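Local coordinates for protein chitinase A (Pteris ryukyuensis, PDB 4RL3) that probably hydrolyses the glycosidic bonds of chitin through this catalytic domain, a family 18 glycoside hydrolase module of a longer LysM-containing protein, at residues Glu124-Val129 with Ser164-Leu169. Residues are numbered along the deposited sequence; the frame is centred on the assembly and turned at random.
Sequences EHFDQV and SQYTAL
In the TIM-barrel fold of family 18 chitinases, the loop that leaves strand 118-123 and leads into helix 131-147 leans on helix 163-173, which follows strand 153-156, through F126, which opens a type I turn ending at V129. The contact illustrates how an amide can pack on an aromatic face while its NH2 reaches, through a water, the same loop. Q165 lays its CG over the middle of the F126 ring, a CH-pi contact of 3.8 Å from CG to the ring centroid. A bend at chi2 (83°) carries the amide over the CD2 rim toward F126 CB, its plane only 10° from that of the ring, with CD 3.5 Å from F126 CD2. At the ring's edge, F126 CZ lies 4.0 Å from CE2 of Y166; F134 of helix 131-147 adds an edge-to-face partner to F126. Shrinking F126 to an alanine would probably strip the flat support from the Q165 amide and open a gap beside Y166 CE2. Q165 NE2 donates to a water at 3.0 Å, which in turn donates to V129 O. Between 124-129 and 164-169 the contact thus rests on dispersion and one water bridge, without charge pairing, while the Y166 hydroxyl hydrogen-bonds Y123 O at the strand end.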
loop_
_atom_site.group_PDB
_atom_site.type_symbol
_atom_site.label_atom_id
_atom_site.label_comp_id
_atom_site.label_asym_id
_atom_site.label_seq_id
_atom_site.Cartn_x
_atom_site.Cartn_y
_atom_site.Cartn_z
ATOM N N GLU A 124 9.494 -6.270 -2.836
ATOM C CA GLU A 124 9.429 -6.936 -4.141
ATOM C C GLU A 124 10.690 -7.674 -4.571
ATOM O O GLU A 124 10.689 -8.319 -5.611
ATOM C CB GLU A 124 9.049 -5.927 -5.221
ATOM C CG GLU A 124 10.152 -4.952 -5.574
ATOM C CD GLU A 124 9.819 -4.135 -6.809
ATOM O OE1 GLU A 124 9.525 -2.941 -6.636
ATOM O OE2 GLU A 124 9.832 -4.683 -7.940
ATOM N N HIS A 125 11.760 -7.570 -3.794
ATOM C CA HIS A 125 13.031 -8.219 -4.132
ATOM C C HIS A 125 13.343 -9.271 -3.095
ATOM O O HIS A 125 13.476 -8.967 -1.909
ATOM C CB HIS A 125 14.157 -7.199 -4.199
ATOM C CG HIS A 125 13.882 -6.076 -5.140
ATOM N ND1 HIS A 125 13.912 -6.235 -6.506
ATOM C CD2 HIS A 125 13.548 -4.785 -4.917
ATOM C CE1 HIS A 125 13.611 -5.089 -7.085
ATOM N NE2 HIS A 125 13.390 -4.192 -6.144
ATOM N N PHE A 126 13.486 -10.502 -3.562
ATOM C CA PHE A 126 13.624 -11.663 -2.694
ATOM C C PHE A 126 14.808 -12.534 -3.070
ATOM O O PHE A 126 14.808 -13.732 -2.819
ATOM C CB PHE A 126 12.328 -12.476 -2.749
ATOM C CG PHE A 126 11.128 -11.688 -2.326
ATOM C CD1 PHE A 126 10.969 -11.352 -1.006
ATOM C CD2 PHE A 126 10.192 -11.250 -3.245
ATOM C CE1 PHE A 126 9.882 -10.613 -0.588
ATOM C CE2 PHE A 126 9.104 -10.498 -2.842
ATOM C CZ PHE A 126 8.945 -10.184 -1.508
ATOM N N ASP A 127 15.842 -11.911 -3.617
ATOM C CA ASP A 127 16.998 -12.661 -4.100
ATOM C C ASP A 127 17.935 -13.113 -2.974
ATOM O O ASP A 127 18.837 -13.916 -3.219
ATOM C CB ASP A 127 17.749 -11.817 -5.126
ATOM C CG ASP A 127 16.848 -11.344 -6.255
ATOM O OD1 ASP A 127 16.209 -12.200 -6.894
ATOM O OD2 ASP A 127 16.745 -10.118 -6.490
ATOM N N GLN A 128 17.724 -12.603 -1.756
ATOM C CA GLN A 128 18.601 -12.880 -0.607
ATOM C C GLN A 128 17.859 -13.547 0.558
ATOM O O GLN A 128 18.368 -13.596 1.681
ATOM C CB GLN A 128 19.251 -11.575 -0.119
ATOM C CG GLN A 128 20.093 -10.868 -1.173
ATOM C CD GLN A 128 20.741 -9.577 -0.690
ATOM O OE1 GLN A 128 21.411 -8.901 -1.463
ATOM N NE2 GLN A 128 20.534 -9.220 0.578
ATOM N N VAL A 129 16.668 -14.067 0.288
ATOM C CA VAL A 129 15.838 -14.675 1.316
ATOM C C VAL A 129 14.937 -15.761 0.731
ATOM O O VAL A 129 14.457 -15.645 -0.394
ATOM C CB VAL A 129 14.993 -13.603 2.042
ATOM C CG1 VAL A 129 13.916 -13.027 1.134
ATOM C CG2 VAL A 129 14.381 -14.173 3.317
ATOM N N SER A 164 4.378 -15.973 -5.786
ATOM C CA SER A 164 4.798 -17.057 -4.907
ATOM C C SER A 164 4.891 -16.603 -3.448
ATOM O O SER A 164 4.403 -17.273 -2.532
ATOM C CB SER A 164 6.149 -17.609 -5.364
ATOM O OG SER A 164 6.491 -18.738 -4.584
ATOM N N GLN A 165 5.498 -15.442 -3.238
ATOM C CA GLN A 165 5.686 -14.913 -1.894
ATOM C C GLN A 165 4.377 -14.465 -1.267
ATOM O O GLN A 165 4.061 -14.824 -0.133
ATOM C CB GLN A 165 6.659 -13.741 -1.903
ATOM C CG GLN A 165 8.108 -14.146 -2.152
ATOM C CD GLN A 165 8.478 -14.336 -3.617
ATOM O OE1 GLN A 165 7.722 -13.991 -4.537
ATOM N NE2 GLN A 165 9.662 -14.890 -3.838
ATOM N N TYR A 166 3.616 -13.653 -1.986
ATOM C CA TYR A 166 2.440 -13.045 -1.375
ATOM C C TYR A 166 1.225 -13.964 -1.271
ATOM O O TYR A 166 0.440 -13.829 -0.337
ATOM C CB TYR A 166 2.105 -11.725 -2.049
ATOM C CG TYR A 166 3.048 -10.617 -1.628
ATOM C CD1 TYR A 166 2.825 -9.899 -0.452
ATOM C CD2 TYR A 166 4.178 -10.311 -2.376
ATOM C CE1 TYR A 166 3.686 -8.895 -0.052
ATOM C CE2 TYR A 166 5.046 -9.313 -1.977
ATOM C CZ TYR A 166 4.798 -8.610 -0.815
ATOM O OH TYR A 166 5.660 -7.602 -0.417
ATOM N N THR A 167 1.055 -14.903 -2.207
ATOM C CA THR A 167 -0.028 -15.875 -2.029
ATOM C C THR A 167 0.235 -16.801 -0.835
ATOM O O THR A 167 -0.690 -17.179 -0.114
ATOM C CB THR A 167 -0.317 -16.720 -3.289
ATOM O OG1 THR A 167 0.865 -17.434 -3.694
ATOM C CG2 THR A 167 -0.853 -15.849 -4.426
ATOM N N ALA A 168 1.497 -17.173 -0.626
ATOM C CA ALA A 168 1.863 -17.971 0.541
ATOM C C ALA A 168 1.547 -17.190 1.812
ATOM O O ALA A 168 0.953 -17.720 2.751
ATOM C CB ALA A 168 3.335 -18.348 0.501
ATOM N N LEU A 169 1.935 -15.916 1.823
ATOM C CA LEU A 169 1.669 -15.042 2.961
ATOM C C LEU A 169 0.167 -14.894 3.208
ATOM O O LEU A 169 -0.302 -15.096 4.326
ATOM C CB LEU A 169 2.306 -13.669 2.738
ATOM C CG LEU A 169 2.053 -12.573 3.777
ATOM C CD1 LEU A 169 2.449 -13.009 5.190
ATOM C CD2 LEU A 169 2.769 -11.293 3.358
HETATM O O HOH W 1 12.002 -15.815 -2.213
#